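Local coordinates for protein amino Transferase (Eubacterium rectale, PDB 3ELE) that probably transfers amino groups between amino acids and keto acids with the help of pyridoxal-5'-phosphate, as a class I and II aminotransferase, at residues N182-T187 / Y335-A340; E218-I223 / D331-M336. All blocks are in the same frame, centred on the assembly; numbering follows the deposited sequence.

Overall arrangement
Both contacts are buried, and both end on the same piece of chain, strand 335-339 and the loop leading into it, sharing Tyr335. Each brings a loop that follows a strand of the seven-stranded mixed sheet against this piece: loop 182-187 comes after strand 173-178, while loop 218-223 comes after strand 213-217. Their centres lie about 10 Å apart, and Gly186 O and Gly332 N, 3.0 Å apart, probably join them by a hydrogen bond. Contact 1 has no direct hydrogen bond between its segments and relies on stacking, apolar packing and one bridging water. Contact 2 is an aromatic cluster with a hydroxyl pair and a backbone bond. Both reach O3 of pyridoxal-5'-phosphate.

Contact 1 (N182-T187 / Y335-A340); sequences NNPSGT and YMFVKA. With PLP (pyridoxal-5'-phosphate), chain E.
Asn183 lays its side-chain amide over one face of the Tyr335 ring, the two planes only 16° apart, with OD1 above the ring centre and 3.5 Å from CE2 of Tyr335. CG of Asn183 stands anti to the backbone N (chi1 173°), which carries the amide out between the tyrosine and the cofactor. Apolar contact continues along the strand: Pro184, which follows a cis peptide bond, sets its CG 3.6 Å from CE1 of Phe337, and Ser185 packs its CA against CB of the same phenylalanine.

One water makes the polar link between the segments, donating to Ser185 O at 2.7 Å and accepting from Phe337 N at 2.8 Å. Within the loop, Asn182 OD1 takes two donors from Ser185: the backbone N, in an Asx motif, and OG, which approaches from above the carbonyl plane. Ser185 OG in turn accepts from Thr187 N, making an ST turn.

Both ends of the Asn183 amide are held: ND2 donates to O3 of pyridoxal-5'-phosphate at 2.8 Å, and OD1 accepts from NH1 of Arg372. An asparagine before a cis-proline, bonded to the cofactor's phenolic oxygen, is characteristic of class I and II (aspartate aminotransferase-like) enzymes of fold type I.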
loop_
_atom_site.group_PDB
_atom_site.type_symbol
_atom_site.label_atom_id
_atom_site.label_comp_id
_atom_site.label_asym_id
_atom_site.label_seq_id
_atom_site.Cartn_x
_atom_site.Cartn_y
_atom_site.Cartn_z
ATOM N N ASN A 182 14.113 -7.940 -18.207
ATOM C CA ASN A 182 14.541 -8.559 -16.941
ATOM C C ASN A 182 15.527 -7.827 -16.023
ATOM O O ASN A 182 16.541 -7.286 -16.467
ATOM C CB ASN A 182 15.175 -9.919 -17.292
ATOM C CG ASN A 182 15.413 -10.845 -16.063
ATOM O OD1 ASN A 182 16.548 -11.029 -15.626
ATOM N ND2 ASN A 182 14.357 -11.447 -15.557
ATOM N N ASN A 183 15.205 -7.853 -14.727
ATOM C CA ASN A 183 16.120 -7.455 -13.651
ATOM C C ASN A 183 16.476 -8.835 -13.038
ATOM O O ASN A 183 15.578 -9.496 -12.485
ATOM C CB ASN A 183 15.432 -6.565 -12.617
ATOM C CG ASN A 183 16.309 -6.269 -11.405
ATOM O OD1 ASN A 183 17.533 -6.426 -11.461
ATOM N ND2 ASN A 183 15.691 -5.811 -10.312
ATOM N N PRO A 184 17.768 -9.209 -13.008
ATOM C CA PRO A 184 19.011 -8.479 -13.322
ATOM C C PRO A 184 19.715 -8.611 -14.687
ATOM O O PRO A 184 20.667 -7.847 -14.934
ATOM C CB PRO A 184 19.937 -9.056 -12.266
ATOM C CG PRO A 184 19.636 -10.438 -12.301
ATOM C CD PRO A 184 18.129 -10.566 -12.580
ATOM N N SER A 185 19.277 -9.533 -15.542
ATOM C CA SER A 185 20.010 -9.826 -16.775
ATOM C C SER A 185 19.868 -8.859 -17.931
ATOM O O SER A 185 20.725 -8.836 -18.812
ATOM C CB SER A 185 19.650 -11.213 -17.298
ATOM O OG SER A 185 18.351 -11.211 -17.854
ATOM N N GLY A 186 18.774 -8.102 -17.954
ATOM C CA GLY A 186 18.437 -7.254 -19.090
ATOM C C GLY A 186 17.961 -8.030 -20.325
ATOM O O GLY A 186 17.846 -7.460 -21.409
ATOM N N THR A 187 17.656 -9.329 -20.166
ATOM C CA THR A 187 17.175 -10.156 -21.254
ATOM C C THR A 187 15.729 -9.773 -21.596
ATOM O O THR A 187 15.052 -9.108 -20.806
ATOM C CB THR A 187 17.232 -11.665 -20.907
ATOM O OG1 THR A 187 17.101 -12.427 -22.112
ATOM C CG2 THR A 187 16.131 -12.061 -19.880
ATOM N N TYR A 335 20.256 -2.961 -16.409
ATOM C CA TYR A 335 21.222 -3.782 -15.698
ATOM C C TYR A 335 22.043 -4.581 -16.711
ATOM O O TYR A 335 21.472 -5.166 -17.644
ATOM C CB TYR A 335 20.482 -4.738 -14.782
ATOM C CG TYR A 335 19.469 -4.073 -13.903
ATOM C CD1 TYR A 335 19.864 -3.319 -12.799
ATOM C CD2 TYR A 335 18.106 -4.159 -14.194
ATOM C CE1 TYR A 335 18.920 -2.680 -11.987
ATOM C CE2 TYR A 335 17.167 -3.532 -13.400
ATOM C CZ TYR A 335 17.576 -2.790 -12.292
ATOM O OH TYR A 335 16.648 -2.181 -11.496
HETATM N N MSE A 336 23.366 -4.582 -16.563
HETATM C CA MSE A 336 24.210 -5.408 -17.406
HETATM C C MSE A 336 24.717 -6.602 -16.590
HETATM O O MSE A 336 25.223 -6.433 -15.467
HETATM C CB MSE A 336 25.350 -4.623 -18.006
HETATM C CG MSE A 336 26.090 -5.418 -19.094
HETATM SE SE MSE A 336 27.170 -4.308 -20.121
HETATM C CE MSE A 336 25.790 -3.333 -20.992
ATOM N N PHE A 337 24.596 -7.788 -17.184
ATOM C CA PHE A 337 24.986 -9.052 -16.558
ATOM C C PHE A 337 26.353 -9.418 -17.159
ATOM O O PHE A 337 26.463 -9.678 -18.368
ATOM C CB PHE A 337 23.892 -10.103 -16.823
ATOM C CG PHE A 337 23.634 -11.018 -15.668
ATOM C CD1 PHE A 337 23.225 -10.500 -14.447
ATOM C CD2 PHE A 337 23.734 -12.408 -15.805
ATOM C CE1 PHE A 337 22.991 -11.331 -13.367
ATOM C CE2 PHE A 337 23.468 -13.246 -14.733
ATOM C CZ PHE A 337 23.080 -12.703 -13.519
ATOM N N VAL A 338 27.390 -9.386 -16.308
ATOM C CA VAL A 338 28.795 -9.599 -16.707
ATOM C C VAL A 338 29.354 -10.813 -15.967
ATOM O O VAL A 338 29.091 -10.993 -14.757
ATOM C CB VAL A 338 29.630 -8.340 -16.383
ATOM C CG1 VAL A 338 31.115 -8.483 -16.803
ATOM C CG2 VAL A 338 29.020 -7.110 -17.047
ATOM N N LYS A 339 30.088 -11.665 -16.686
ATOM C CA LYS A 339 30.695 -12.825 -16.058
ATOM C C LYS A 339 31.878 -12.397 -15.169
ATOM O O LYS A 339 32.722 -11.603 -15.596
ATOM C CB LYS A 339 31.139 -13.912 -17.064
ATOM C CG LYS A 339 31.449 -15.172 -16.254
ATOM C CD LYS A 339 31.530 -16.505 -16.885
ATOM C CE LYS A 339 31.399 -17.577 -15.720
ATOM N NZ LYS A 339 32.006 -17.181 -14.344
ATOM N N ALA A 340 31.917 -12.917 -13.936
ATOM C CA ALA A 340 33.027 -12.647 -13.005
ATOM C C ALA A 340 34.324 -13.282 -13.538
ATOM O O ALA A 340 34.277 -14.267 -14.286
ATOM C CB ALA A 340 32.714 -13.191 -11.619
HETATM N N1 PLP E . 9.912 -5.884 -10.417
HETATM C C2 PLP E . 11.251 -5.750 -10.788
HETATM C C2A PLP E . 11.883 -6.809 -11.633
HETATM C C3 PLP E . 11.989 -4.614 -10.397
HETATM O O3 PLP E . 13.302 -4.466 -10.773
HETATM C C4 PLP E . 11.390 -3.620 -9.588
HETATM C C4A PLP E . 12.344 -2.694 -8.855
HETATM O O4A PLP E . 12.811 -3.029 -7.765
HETATM C C5 PLP E . 10.019 -3.779 -9.223
HETATM C C6 PLP E . 9.290 -4.920 -9.641
HETATM C C5A PLP E . 9.285 -2.795 -8.335
HETATM O O4P PLP E . 8.627 -1.789 -9.039
HETATM P P PLP E . 7.702 -0.777 -8.192
HETATM O O1P PLP E . 6.516 -0.364 -9.016
HETATM O O2P PLP E . 8.479 0.476 -7.908
HETATM O O3P PLP E . 7.236 -1.380 -6.907
HETATM O O HOH W 1 23.091 -7.797 -19.494
#

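Contact 2 (E218-I223 / D331-M336); sequences EPYREI and DGAFYM. With PLP (pyridoxal-5'-phosphate), chain E.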
loop_
_atom_site.group_PDB
_atom_site.type_symbol
_atom_site.label_atom_id
_atom_site.label_comp_id
_atom_site.label_asym_id
_atom_site.label_seq_id
_atom_site.Cartn_x
_atom_site.Cartn_y
_atom_site.Cartn_z
ATOM N N GLU A 218 6.036 -6.632 -15.426
ATOM C CA GLU A 218 6.405 -5.784 -16.589
ATOM C C GLU A 218 6.815 -4.319 -16.410
ATOM O O GLU A 218 6.642 -3.538 -17.357
ATOM C CB GLU A 218 5.233 -5.789 -17.562
ATOM C CG GLU A 218 4.811 -7.154 -18.023
ATOM C CD GLU A 218 4.109 -7.092 -19.349
ATOM O OE1 GLU A 218 3.387 -6.097 -19.608
ATOM O OE2 GLU A 218 4.311 -8.021 -20.149
ATOM N N PRO A 219 7.435 -3.938 -15.269
ATOM C CA PRO A 219 7.747 -2.499 -15.135
ATOM C C PRO A 219 8.797 -1.942 -16.116
ATOM O O PRO A 219 8.801 -0.718 -16.330
ATOM C CB PRO A 219 8.196 -2.360 -13.671
ATOM C CG PRO A 219 8.810 -3.682 -13.336
ATOM C CD PRO A 219 7.944 -4.702 -14.110
ATOM N N TYR A 220 9.644 -2.806 -16.709
ATOM C CA TYR A 220 10.663 -2.395 -17.714
ATOM C C TYR A 220 10.175 -2.506 -19.168
ATOM O O TYR A 220 10.985 -2.307 -20.088
ATOM C CB TYR A 220 11.960 -3.231 -17.567
ATOM C CG TYR A 220 12.561 -3.134 -16.195
ATOM C CD1 TYR A 220 13.264 -2.012 -15.827
ATOM C CD2 TYR A 220 12.387 -4.147 -15.245
ATOM C CE1 TYR A 220 13.805 -1.885 -14.562
ATOM C CE2 TYR A 220 12.930 -4.021 -13.953
ATOM C CZ TYR A 220 13.629 -2.868 -13.630
ATOM O OH TYR A 220 14.185 -2.650 -12.401
ATOM N N ARG A 221 8.882 -2.814 -19.385
ATOM C CA ARG A 221 8.297 -3.009 -20.728
ATOM C C ARG A 221 8.756 -2.004 -21.771
ATOM O O ARG A 221 9.155 -2.412 -22.859
ATOM C CB ARG A 221 6.747 -3.073 -20.671
ATOM C CG ARG A 221 6.047 -3.036 -22.071
ATOM C CD ARG A 221 4.586 -3.412 -22.014
ATOM N NE ARG A 221 4.449 -4.862 -21.999
ATOM C CZ ARG A 221 4.525 -5.643 -23.074
ATOM N NH1 ARG A 221 4.802 -5.171 -24.284
ATOM N NH2 ARG A 221 4.376 -6.937 -22.930
ATOM N N GLU A 222 8.728 -0.707 -21.429
ATOM C CA GLU A 222 9.129 0.353 -22.375
ATOM C C GLU A 222 10.638 0.640 -22.379
ATOM O O GLU A 222 11.097 1.370 -23.252
ATOM C CB GLU A 222 8.346 1.651 -22.170
ATOM C CG GLU A 222 6.829 1.529 -22.387
ATOM C CD GLU A 222 6.099 0.846 -21.256
ATOM O OE1 GLU A 222 6.562 0.955 -20.088
ATOM O OE2 GLU A 222 5.065 0.188 -21.541
ATOM N N ILE A 223 11.387 0.095 -21.406
ATOM C CA ILE A 223 12.846 0.222 -21.340
ATOM C C ILE A 223 13.408 -0.959 -22.130
ATOM O O ILE A 223 13.849 -1.957 -21.573
ATOM C CB ILE A 223 13.398 0.299 -19.876
ATOM C CG1 ILE A 223 12.677 1.433 -19.106
ATOM C CG2 ILE A 223 14.944 0.473 -19.882
ATOM C CD1 ILE A 223 13.484 2.070 -17.975
ATOM N N ASP A 331 18.865 -6.580 -24.006
ATOM C CA ASP A 331 17.878 -5.953 -24.906
ATOM C C ASP A 331 16.920 -4.989 -24.182
ATOM O O ASP A 331 16.225 -4.197 -24.842
ATOM C CB ASP A 331 17.071 -7.025 -25.641
ATOM C CG ASP A 331 17.911 -7.811 -26.635
ATOM O OD1 ASP A 331 18.770 -7.203 -27.311
ATOM O OD2 ASP A 331 17.712 -9.032 -26.743
ATOM N N GLY A 332 16.879 -5.046 -22.848
ATOM C CA GLY A 332 15.990 -4.186 -22.070
ATOM C C GLY A 332 16.403 -4.021 -20.624
ATOM O O GLY A 332 17.403 -4.600 -20.198
ATOM N N ALA A 333 15.632 -3.213 -19.881
ATOM C CA ALA A 333 15.939 -2.852 -18.483
ATOM C C ALA A 333 17.251 -2.015 -18.434
ATOM O O ALA A 333 17.727 -1.531 -19.493
ATOM C CB ALA A 333 15.989 -4.100 -17.573
ATOM N N PHE A 334 17.802 -1.788 -17.244
ATOM C CA PHE A 334 19.047 -0.992 -17.111
ATOM C C PHE A 334 20.123 -1.642 -16.231
ATOM O O PHE A 334 20.834 -0.976 -15.471
ATOM C CB PHE A 334 18.767 0.490 -16.799
ATOM C CG PHE A 334 17.746 0.741 -15.705
ATOM C CD1 PHE A 334 17.910 0.219 -14.414
ATOM C CD2 PHE A 334 16.670 1.615 -15.940
ATOM C CE1 PHE A 334 16.983 0.512 -13.396
ATOM C CE2 PHE A 334 15.746 1.923 -14.924
ATOM C CZ PHE A 334 15.895 1.369 -13.658
ATOM N N TYR A 335 20.256 -2.961 -16.409
ATOM C CA TYR A 335 21.222 -3.782 -15.698
ATOM C C TYR A 335 22.043 -4.581 -16.711
ATOM O O TYR A 335 21.472 -5.166 -17.644
ATOM C CB TYR A 335 20.482 -4.738 -14.782
ATOM C CG TYR A 335 19.469 -4.073 -13.903
ATOM C CD1 TYR A 335 19.864 -3.319 -12.799
ATOM C CD2 TYR A 335 18.106 -4.159 -14.194
ATOM C CE1 TYR A 335 18.920 -2.680 -11.987
ATOM C CE2 TYR A 335 17.167 -3.532 -13.400
ATOM C CZ TYR A 335 17.576 -2.790 -12.292
ATOM O OH TYR A 335 16.648 -2.181 -11.496
HETATM N N MSE A 336 23.366 -4.582 -16.563
HETATM C CA MSE A 336 24.210 -5.408 -17.406
HETATM C C MSE A 336 24.717 -6.602 -16.590
HETATM O O MSE A 336 25.223 -6.433 -15.467
HETATM C CB MSE A 336 25.350 -4.623 -18.006
HETATM C CG MSE A 336 26.090 -5.418 -19.094
HETATM SE SE MSE A 336 27.170 -4.308 -20.121
HETATM C CE MSE A 336 25.790 -3.333 -20.992
HETATM N N1 PLP E . 9.912 -5.884 -10.417
HETATM C C2 PLP E . 11.251 -5.750 -10.788
HETATM C C2A PLP E . 11.883 -6.809 -11.633
HETATM C C3 PLP E . 11.989 -4.614 -10.397
HETATM O O3 PLP E . 13.302 -4.466 -10.773
HETATM C C4 PLP E . 11.390 -3.620 -9.588
HETATM C C4A PLP E . 12.344 -2.694 -8.855
HETATM O O4A PLP E . 12.811 -3.029 -7.765
HETATM C C5 PLP E . 10.019 -3.779 -9.223
HETATM C C6 PLP E . 9.290 -4.920 -9.641
HETATM C C5A PLP E . 9.285 -2.795 -8.335
HETATM O O4P PLP E . 8.627 -1.789 -9.039
HETATM P P PLP E . 7.702 -0.777 -8.192
HETATM O O1P PLP E . 6.516 -0.364 -9.016
HETATM O O2P PLP E . 8.479 0.476 -7.908
HETATM O O3P PLP E . 7.236 -1.380 -6.907
#
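Tyr220 meets Ala333, Phe334 and Tyr335 in a buried aromatic cluster beside the cofactor, where the loop after strand 213-217 packs on the chain entering strand 335-339. CG of Tyr220 stands beside the backbone N and anti to the carbonyl carbon (chi1 -57°), a torsion that sets the ring between the Ala333 methyl and the cofactor's O3. Ala333 places its methyl group over one face of that ring in a CH-pi contact, CB lying 4.1 Å from the centroid. The ring's edge, at CE1, points to the face of Phe334 in a T-shaped pair, with planes at 87° and CE1 4.0 Å from CZ of Phe334.

At its far end, Tyr220 OH has two hydrogen-bonding partners, Tyr335 OH at 2.7 Å and O3 of pyridoxal-5'-phosphate at 2.6 Å; the hydroxyl also lies near the plane of the Tyr335 ring, at its edge. A phenylalanine in place of Tyr220 would lack the hydroxyl, and would probably leave Tyr335 OH and the cofactor's O3 without the partner they share.

One backbone bond ties the segments, Ala333 N donating to Ile223 O at 2.8 Å. The Ile223 side chain adds an apolar contact, CD1 resting 3.8 Å from CE2 of Phe334. Two successive type I turns, Glu218 to Arg221 and Tyr220 to Ile223, shape the first segment. Across the first of them Arg221 grips the carboxylate of Glu218 side-on, NE to OE1 and NH2 to OE2.

Helix 306-323 borders the apolar end, its Tyr309 meeting both Ile223 and the Phe334 ring. Strand 240-245 lies against Glu218 and Pro219, and strand 370-374 packs on Tyr335 through Arg372 and Ser374.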